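Local coordinates for periplasmic branched-chain amino acid-binding protein (Burkholderia mallei, PDB 3I09) that probably captures branched-chain amino acids or related small carboxylates in the periplasm for an ABC transporter, and holds acetoacetic acid in this crystal, at residues 19-24 with 77-82; 206-211 with 229-234; 287-292 with 307-312. All blocks are in the same frame, centred on the assembly; numbering follows the deposited sequence. Where two conformers were deposited one is given.

Contact 1. Residues 19-24 with 77-82. With AAE (acetoacetic acid), chain C.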
loop_
_atom_site.group_PDB
_atom_site.type_symbol
_atom_site.label_atom_id
_atom_site.label_comp_id
_atom_site.label_asym_id
_atom_site.label_seq_id
_atom_site.Cartn_x
_atom_site.Cartn_y
_atom_site.Cartn_z
ATOM N N ASP A 19 -10.642 5.601 4.589
ATOM C CA ASP A 19 -11.528 4.487 4.214
ATOM C C ASP A 19 -10.744 3.275 3.823
ATOM O O ASP A 19 -11.154 2.162 4.111
ATOM C CB ASP A 19 -12.462 4.858 3.049
ATOM C CG ASP A 19 -13.516 5.853 3.422
ATOM O OD1 ASP A 19 -13.921 5.915 4.601
ATOM O OD2 ASP A 19 -13.960 6.571 2.498
ATOM N N ILE A 20 -9.610 3.464 3.146
ATOM C CA ILE A 20 -8.846 2.320 2.623
ATOM C C ILE A 20 -8.005 1.626 3.730
ATOM O O ILE A 20 -7.521 0.508 3.560
ATOM C CB ILE A 20 -7.921 2.743 1.430
ATOM C CG1 ILE A 20 -6.939 3.834 1.849
ATOM C CG2 ILE A 20 -8.729 3.201 0.213
ATOM C CD1 ILE A 20 -5.865 4.088 0.807
ATOM N N ASP A 21 -7.817 2.294 4.864
ATOM C CA ASP A 21 -7.016 1.767 5.964
ATOM C C ASP A 21 -7.670 2.254 7.249
ATOM O O ASP A 21 -8.724 1.697 7.664
ATOM C CB ASP A 21 -5.523 2.172 5.817
ATOM C CG ASP A 21 -4.617 1.497 6.853
ATOM O OD1 ASP A 21 -4.896 0.306 7.226
ATOM O OD2 ASP A 21 -3.601 2.126 7.289
ATOM N N GLY A 22 -7.129 3.298 7.876
ATOM C CA GLY A 22 -7.836 3.966 8.977
ATOM C C GLY A 22 -8.333 3.045 10.092
ATOM O O GLY A 22 -7.631 2.100 10.498
ATOM N N GLN A 23 -9.524 3.350 10.621
ATOM C CA GLN A 23 -10.125 2.604 11.717
ATOM C C GLN A 23 -10.303 1.119 11.372
ATOM O O GLN A 23 -10.175 0.258 12.226
ATOM C CB GLN A 23 -11.483 3.228 12.142
ATOM C CG GLN A 23 -12.423 2.251 12.926
ATOM N N GLY A 24 -10.604 0.833 10.113
ATOM C CA GLY A 24 -10.747 -0.541 9.639
ATOM C C GLY A 24 -9.468 -1.333 9.797
ATOM O O GLY A 24 -9.466 -2.499 10.181
ATOM N N GLY A 77 3.173 0.761 10.382
ATOM C CA GLY A 77 3.038 1.990 9.610
ATOM C C GLY A 77 1.853 1.873 8.672
ATOM O O GLY A 77 1.738 0.928 7.886
ATOM N N GLY A 78 0.977 2.873 8.706
ATOM C CA GLY A 78 -0.168 2.907 7.809
ATOM C C GLY A 78 0.100 3.720 6.557
ATOM O O GLY A 78 1.155 3.609 5.928
ATOM N N THR A 79 -0.891 4.497 6.161
ATOM C CA THR A 79 -0.854 5.209 4.892
ATOM C C THR A 79 0.046 6.456 4.975
ATOM O O THR A 79 0.456 6.884 6.055
ATOM C CB THR A 79 -2.286 5.579 4.456
ATOM O OG1 THR A 79 -2.960 6.234 5.527
ATOM C CG2 THR A 79 -3.107 4.299 4.065
ATOM N N ASN A 80 0.374 6.968 3.791
ATOM C CA ASN A 80 1.091 8.217 3.575
ATOM C C ASN A 80 2.618 8.008 3.634
ATOM O O ASN A 80 3.187 7.799 4.707
ATOM C CB ASN A 80 0.612 9.312 4.521
ATOM C CG ASN A 80 1.256 10.671 4.202
ATOM O OD1 ASN A 80 2.480 10.740 3.930
ATOM N ND2 ASN A 80 0.453 11.750 4.237
ATOM N N SER A 81 3.256 8.034 2.463
ATOM C CA SER A 81 4.682 7.743 2.373
ATOM C C SER A 81 5.566 8.774 3.085
ATOM O O SER A 81 6.648 8.424 3.497
ATOM C CB SER A 81 5.153 7.597 0.921
ATOM O OG SER A 81 4.683 6.399 0.335
ATOM N N ALA A 82 5.115 10.025 3.218
ATOM C CA ALA A 82 5.908 11.018 3.973
ATOM C C ALA A 82 5.972 10.559 5.439
ATOM O O ALA A 82 7.056 10.583 6.060
ATOM C CB ALA A 82 5.332 12.423 3.851
HETATM O O1 AAE C . 2.213 5.859 0.073
HETATM C C2 AAE C . 1.248 6.642 0.019
HETATM O O3 AAE C . 1.327 7.831 0.399
HETATM C C4 AAE C . -0.051 6.141 -0.588
HETATM C C5 AAE C . -0.972 5.590 0.464
HETATM O O8 AAE C . -0.570 5.362 1.631
HETATM C C9 AAE C . -2.331 5.184 -0.025
HETATM O O HOH W 1 -5.341 5.401 6.524
#
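Asp-21 lays its CB against the CG2 methyl of Thr-79, 3.7 Å away, where two loops of a type I periplasmic binding protein meet beside the ligand cleft. Residues 77-82 leave strand 72-77 at its C-terminal end and run into helix 81-94, the usual place for ligand-binding loops in an alpha/beta lobe whose central strands are parallel. The carboxylate of Asp-21 reaches along the neighbouring backbone, placing OD2 3.6 Å from Gly-78 CA. No direct hydrogen bond crosses the contact; instead, Thr-11 OG1 pairs with both Asp-21 OD2 and Thr-79 N, tying both segments to the end of strand 5-11. OD1 lies close to OD2 of Asp-283, which may favour a shared or retained proton between the two acids. The methyl and hydroxyl of Thr-79 have separate tasks. A chi1 of 51° sets OG1 between the backbone N and the carbonyl carbon, from where it donates to a water over 2.7 Å. The same water accepts from Gly-22 N at 3.1 Å, bridging Gly-22 and Thr-79. Ile-20 brings its CD1 within 3.8 Å of C9, the terminal methyl of acetoacetic acid. The polar end of the ligand faces the other loop: Asn-80 N donates to the keto oxygen O8 at 2.9 Å along an almost straight line (172°), and Ser-81 N donates to the carboxyl oxygen O3 at 2.8 Å. Amides at the N-terminal end of a helix would be expected to favour a negatively charged carboxylate. Asn-80 is the N-cap, although the bond from Ala-82 N to its OD1 is weak. Gly-104 N and Tyr-150 OH also bond the ligand; Ser-81 OG, paired with Ala-105 N as well, adds a 2.5 Å bond to O1.

Contact 2. Residues 206-211 with 229-234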
loop_
_atom_site.group_PDB
_atom_site.type_symbol
_atom_site.label_atom_id
_atom_site.label_comp_id
_atom_site.label_asym_id
_atom_site.label_seq_id
_atom_site.Cartn_x
_atom_site.Cartn_y
_atom_site.Cartn_z
ATOM N N GLY A 206 -8.600 9.505 -1.891
ATOM C CA GLY A 206 -9.526 10.576 -2.263
ATOM C C GLY A 206 -9.054 11.407 -3.451
ATOM O O GLY A 206 -9.892 11.918 -4.212
ATOM N N ASP A 207 -7.727 11.518 -3.636
ATOM C CA ASP A 207 -7.174 12.253 -4.802
ATOM C C ASP A 207 -7.485 11.514 -6.100
ATOM O O ASP A 207 -7.883 12.118 -7.090
ATOM C CB ASP A 207 -5.637 12.490 -4.676
ATOM C CG ASP A 207 -5.272 13.704 -3.800
ATOM O OD1 ASP A 207 -6.097 14.665 -3.718
ATOM O OD2 ASP A 207 -4.158 13.683 -3.183
ATOM N N THR A 208 -7.295 10.197 -6.104
ATOM C CA THR A 208 -7.595 9.391 -7.256
ATOM C C THR A 208 -9.105 9.485 -7.576
ATOM O O THR A 208 -9.502 9.635 -8.739
ATOM C CB THR A 208 -7.186 7.930 -7.028
ATOM O OG1 THR A 208 -5.788 7.881 -6.717
ATOM C CG2 THR A 208 -7.452 7.068 -8.267
ATOM N N VAL A 209 -9.920 9.399 -6.546
ATOM C CA VAL A 209 -11.362 9.456 -6.724
ATOM C C VAL A 209 -11.774 10.781 -7.309
ATOM O O VAL A 209 -12.491 10.836 -8.334
ATOM C CB VAL A 209 -12.094 9.150 -5.401
ATOM C CG1 VAL A 209 -13.592 9.561 -5.465
ATOM C CG2 VAL A 209 -11.930 7.646 -5.066
ATOM N N ASN A 210 -11.303 11.857 -6.687
ATOM C CA ASN A 210 -11.673 13.207 -7.131
ATOM C C ASN A 210 -11.136 13.532 -8.516
ATOM O O ASN A 210 -11.839 14.186 -9.298
ATOM C CB ASN A 210 -11.262 14.259 -6.105
ATOM C CG ASN A 210 -12.133 14.211 -4.856
ATOM O OD1 ASN A 210 -13.331 13.830 -4.928
ATOM N ND2 ASN A 210 -11.573 14.616 -3.724
ATOM N N ALA A 211 -9.934 13.045 -8.850
ATOM C CA ALA A 211 -9.347 13.290 -10.169
ATOM C C ALA A 211 -10.114 12.562 -11.257
ATOM O O ALA A 211 -10.283 13.088 -12.346
ATOM C CB ALA A 211 -7.859 12.866 -10.206
ATOM N N LEU A 229 -2.870 4.374 -11.191
ATOM C CA LEU A 229 -1.689 3.631 -10.783
ATOM C C LEU A 229 -1.802 3.076 -9.357
ATOM O O LEU A 229 -1.096 2.128 -9.002
ATOM C CB LEU A 229 -0.459 4.534 -10.937
ATOM C CG LEU A 229 -0.170 4.959 -12.363
ATOM C CD1 LEU A 229 0.912 6.104 -12.378
ATOM C CD2 LEU A 229 0.285 3.789 -13.234
ATOM N N LEU A 230 -2.700 3.648 -8.546
ATOM C CA LEU A 230 -3.023 3.031 -7.247
ATOM C C LEU A 230 -4.510 3.233 -6.944
ATOM O O LEU A 230 -4.992 4.365 -6.828
ATOM C CB LEU A 230 -2.174 3.564 -6.104
ATOM C CG LEU A 230 -2.391 2.872 -4.768
ATOM C CD1 LEU A 230 -2.237 1.304 -4.855
ATOM C CD2 LEU A 230 -1.459 3.513 -3.671
HETATM N N MSE A 231 -5.251 2.132 -6.899
HETATM C CA MSE A 231 -6.710 2.171 -6.692
HETATM C C MSE A 231 -7.053 0.984 -5.780
HETATM O O MSE A 231 -6.646 -0.127 -6.057
HETATM C CB MSE A 231 -7.416 2.044 -8.059
HETATM C CG MSE A 231 -8.928 1.803 -8.054
HETATM SE SE MSE A 231 -9.724 2.275 -9.780
HETATM C CE MSE A 231 -9.165 4.126 -9.800
ATOM N N PHE A 232 -7.742 1.240 -4.684
ATOM C CA PHE A 232 -8.162 0.215 -3.766
ATOM C C PHE A 232 -9.663 -0.030 -3.956
ATOM O O PHE A 232 -10.358 0.748 -4.605
ATOM C CB PHE A 232 -7.871 0.662 -2.315
ATOM C CG PHE A 232 -6.418 0.795 -2.022
ATOM C CD1 PHE A 232 -5.659 -0.319 -1.709
ATOM C CD2 PHE A 232 -5.790 2.034 -2.141
ATOM C CE1 PHE A 232 -4.278 -0.193 -1.447
ATOM C CE2 PHE A 232 -4.416 2.154 -1.877
ATOM C CZ PHE A 232 -3.675 1.049 -1.557
ATOM N N ILE A 233 -10.179 -1.071 -3.328
ATOM C CA ILE A 233 -11.580 -1.440 -3.523
ATOM C C ILE A 233 -12.525 -0.308 -3.095
ATOM O O ILE A 233 -13.548 -0.103 -3.725
ATOM C CB ILE A 233 -11.916 -2.793 -2.817
ATOM C CG1 ILE A 233 -13.178 -3.394 -3.416
ATOM C CG2 ILE A 233 -12.052 -2.639 -1.261
ATOM C CD1 ILE A 233 -13.580 -4.707 -2.774
ATOM N N ASN A 234 -12.142 0.477 -2.094
ATOM C CA ASN A 234 -12.995 1.566 -1.595
ATOM C C ASN A 234 -13.102 2.712 -2.602
ATOM O O ASN A 234 -14.111 3.444 -2.653
ATOM C CB ASN A 234 -12.458 2.121 -0.270
ATOM C CG ASN A 234 -12.129 1.036 0.714
ATOM O OD1 ASN A 234 -11.078 0.357 0.572
ATOM N ND2 ASN A 234 -13.044 0.793 1.666
HETATM O O HOH W 2 -4.153 6.181 -8.941
#
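Helix 205-217 presents its first turns to the extended loop that follows strand 225-228: the nearest CA pair, Thr-208 and Met-231, is 7.3 Å apart. The helix is the connection of a beta-alpha-beta crossover between the adjacent parallel strands 198-202 and 225-228, in the four-stranded sheet of this type I periplasmic binding protein. Its turn here is regular, with Asn-210 N bonded to Gly-206 O at 2.8 Å. Opposite, Leu-230 and Met-231 keep extended backbone angles until Phe-232, the N-cap of helix 233-239, whose N is bonded to Asp-235 OD2.

Thr-208 points its CB at this loop and splits its branches between a polar and an apolar neighbour. OG1 comes within 3.6 Å of Leu-230 O, but its strong partner is Asn-203 OD1, a hydrogen bond that leaves the oxygen able to accept from a water as well. That water donates to OG1 at 3.2 Å and accepts from Leu-230 N at 2.9 Å; no hydrogen bond joins the two segments directly, and the polar link runs through the water. A chi1 of -57° puts OG1 beside the backbone N and leaves CG2 anti to that N, turned to selenomethionine Met-231. With the chain of Met-231 bent at its last torsion, CE lies 3.7 Å from Thr-208 CG2, a contact left doubtful by a second conformer of Met-231.

Contact 3. Residues 287-292 with 307-312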
loop_
_atom_site.group_PDB
_atom_site.type_symbol
_atom_site.label_atom_id
_atom_site.label_comp_id
_atom_site.label_asym_id
_atom_site.label_seq_id
_atom_site.Cartn_x
_atom_site.Cartn_y
_atom_site.Cartn_z
ATOM N N VAL A 287 0.532 -8.501 11.437
ATOM C CA VAL A 287 0.533 -8.721 12.885
ATOM C C VAL A 287 0.688 -10.210 13.233
ATOM O O VAL A 287 1.458 -10.579 14.114
ATOM C CB VAL A 287 -0.715 -8.063 13.552
ATOM C CG1 VAL A 287 -0.910 -8.507 15.014
ATOM C CG2 VAL A 287 -0.538 -6.509 13.455
ATOM N N THR A 288 -0.030 -11.064 12.527
ATOM C CA THR A 288 0.165 -12.467 12.670
ATOM C C THR A 288 1.634 -12.865 12.421
ATOM O O THR A 288 2.222 -13.613 13.195
ATOM C CB THR A 288 -0.759 -13.266 11.749
ATOM O OG1 THR A 288 -2.112 -12.839 11.932
ATOM C CG2 THR A 288 -0.631 -14.741 12.067
ATOM N N THR A 289 2.216 -12.328 11.361
ATOM C CA THR A 289 3.618 -12.599 11.014
ATOM C C THR A 289 4.575 -12.138 12.119
ATOM O O THR A 289 5.478 -12.882 12.520
ATOM C CB THR A 289 3.922 -11.989 9.650
ATOM O OG1 THR A 289 3.107 -12.676 8.678
ATOM C CG2 THR A 289 5.434 -12.085 9.325
ATOM N N TYR A 290 4.406 -10.907 12.605
ATOM C CA TYR A 290 5.203 -10.434 13.732
ATOM C C TYR A 290 5.063 -11.347 14.954
ATOM O O TYR A 290 6.060 -11.718 15.568
ATOM C CB TYR A 290 4.804 -9.015 14.100
ATOM C CG TYR A 290 5.478 -8.515 15.330
ATOM C CD1 TYR A 290 6.793 -8.087 15.304
ATOM C CD2 TYR A 290 4.794 -8.496 16.557
ATOM C CE1 TYR A 290 7.419 -7.638 16.483
ATOM C CE2 TYR A 290 5.405 -8.063 17.718
ATOM C CZ TYR A 290 6.721 -7.645 17.668
ATOM O OH TYR A 290 7.372 -7.233 18.802
ATOM N N LEU A 291 3.824 -11.645 15.352
ATOM C CA LEU A 291 3.598 -12.423 16.560
ATOM C C LEU A 291 4.213 -13.818 16.428
ATOM O O LEU A 291 4.755 -14.332 17.401
ATOM C CB LEU A 291 2.120 -12.480 16.977
ATOM C CG LEU A 291 1.512 -11.122 17.419
ATOM C CD1 LEU A 291 -0.012 -11.215 17.613
ATOM C CD2 LEU A 291 2.189 -10.603 18.670
ATOM N N LYS A 292 4.140 -14.411 15.235
ATOM C CA LYS A 292 4.750 -15.732 15.011
ATOM C C LYS A 292 6.252 -15.647 15.196
ATOM O O LYS A 292 6.860 -16.580 15.695
ATOM C CB LYS A 292 4.422 -16.298 13.631
ATOM C CG LYS A 292 3.028 -16.850 13.545
ATOM C CD LYS A 292 2.693 -17.406 12.149
ATOM C CE LYS A 292 1.322 -18.163 12.145
ATOM N NZ LYS A 292 1.291 -19.435 12.952
ATOM N N ALA A 307 15.704 -11.402 12.672
ATOM C CA ALA A 307 16.278 -12.663 12.177
ATOM C C ALA A 307 15.175 -13.711 11.934
ATOM O O ALA A 307 15.173 -14.383 10.888
ATOM C CB ALA A 307 17.371 -13.214 13.130
ATOM N N GLN A 308 14.208 -13.814 12.847
ATOM C CA GLN A 308 13.048 -14.695 12.636
ATOM C C GLN A 308 12.255 -14.239 11.423
ATOM O O GLN A 308 11.907 -15.068 10.587
ATOM C CB GLN A 308 12.092 -14.765 13.830
ATOM C CG GLN A 308 12.571 -15.576 15.006
ATOM C CD GLN A 308 12.641 -17.077 14.703
ATOM O OE1 GLN A 308 11.985 -17.601 13.777
ATOM N NE2 GLN A 308 13.412 -17.765 15.488
ATOM N N LEU A 309 11.951 -12.941 11.323
ATOM C CA LEU A 309 11.167 -12.456 10.194
ATOM C C LEU A 309 11.815 -12.791 8.852
ATOM O O LEU A 309 11.115 -13.103 7.879
ATOM C CB LEU A 309 10.901 -10.953 10.314
ATOM C CG LEU A 309 9.871 -10.537 11.360
ATOM C CD1 LEU A 309 9.953 -9.009 11.608
ATOM C CD2 LEU A 309 8.446 -10.971 10.985
ATOM N N LYS A 310 13.141 -12.738 8.815
ATOM C CA LYS A 310 13.889 -12.985 7.585
ATOM C C LYS A 310 14.218 -14.431 7.312
ATOM O O LYS A 310 14.784 -14.717 6.269
ATOM C CB LYS A 310 15.139 -12.094 7.534
ATOM C CG LYS A 310 14.698 -10.640 7.256
ATOM C CD LYS A 310 15.731 -9.683 6.859
ATOM C CE LYS A 310 15.123 -8.262 6.706
ATOM N NZ LYS A 310 16.115 -7.198 6.504
ATOM N N LYS A 311 13.788 -15.343 8.175
ATOM C CA LYS A 311 13.981 -16.762 7.903
ATOM C C LYS A 311 12.705 -17.600 7.879
ATOM O O LYS A 311 12.810 -18.790 7.652
ATOM C CB LYS A 311 14.979 -17.379 8.886
ATOM C CG LYS A 311 14.414 -17.707 10.292
ATOM C CD LYS A 311 15.580 -17.979 11.262
ATOM C CE LYS A 311 15.102 -18.493 12.627
ATOM N NZ LYS A 311 16.279 -18.937 13.483
HETATM N N MSE A 312 11.537 -17.034 8.146
HETATM C CA MSE A 312 10.254 -17.758 8.209
HETATM C C MSE A 312 9.457 -17.564 6.936
HETATM O O MSE A 312 9.321 -16.438 6.477
HETATM C CB MSE A 312 9.376 -17.204 9.362
HETATM C CG MSE A 312 10.038 -17.198 10.723
HETATM SE SE MSE A 312 8.756 -17.158 12.209
HETATM C CE MSE A 312 8.131 -19.005 11.877
#
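Leu-309, near the end of helix 302-309, crosses to helix 278-297 by its tip. CB and CG act as the stem: a chi1 of -74° sets CG anti to the carbonyl carbon, and neither atom comes within 4.2 Å of residues 287-292. The branch methyls then differ. Leu-309 CD1 lies 4.9 Å from Tyr-290 CD1, too far for close packing, whereas CD2 does the touching. It meets CG2 of Thr-289 at 3.6 Å, the backbone O of that same residue at 3.8 Å, and Tyr-290 CA at 4.3 Å. Thr-289 can offer a methyl because its hydroxyl is turned elsewhere, with OG1 bonded to Ser-285 O one helical turn back and to Tyr-120 OH. At the outer margin, selenomethionine Met-312 places SE 4.0 Å from Lys-292 O, a doubtful approach since two conformers were deposited. Helix 302-309 thus meets helix 278-297 chiefly through the Leu-309 and Thr-289 methyls. Besides receiving Leu-309, helix 278-297 turns Val-287 and Leu-291 to helix 22-36 and Tyr-290 to strand 72-77.

The three contacts follow one another along the chain without overlap. Contacts 1 and 2 have centres about 13 Å apart and touch, Ile-20 CD1 lying 3.6 Å from Phe-232 CD2. Since contact 1 extends from the six-stranded mixed sheet and contact 2 from the four-stranded parallel one, the touch probably spans the cleft between the two lobes, consistent with a closed, ligand-bound form. Contact 3 is farther out, its centre about 22 Å from contact 1 and about 31 Å from contact 2, which lies on the opposite side of the chain's centre. Helix 278-297 spans the gap: Leu-279 at its start meets Ile-20, Asp-21, Thr-79 and Phe-232, while residues 287-292 carry contact 3.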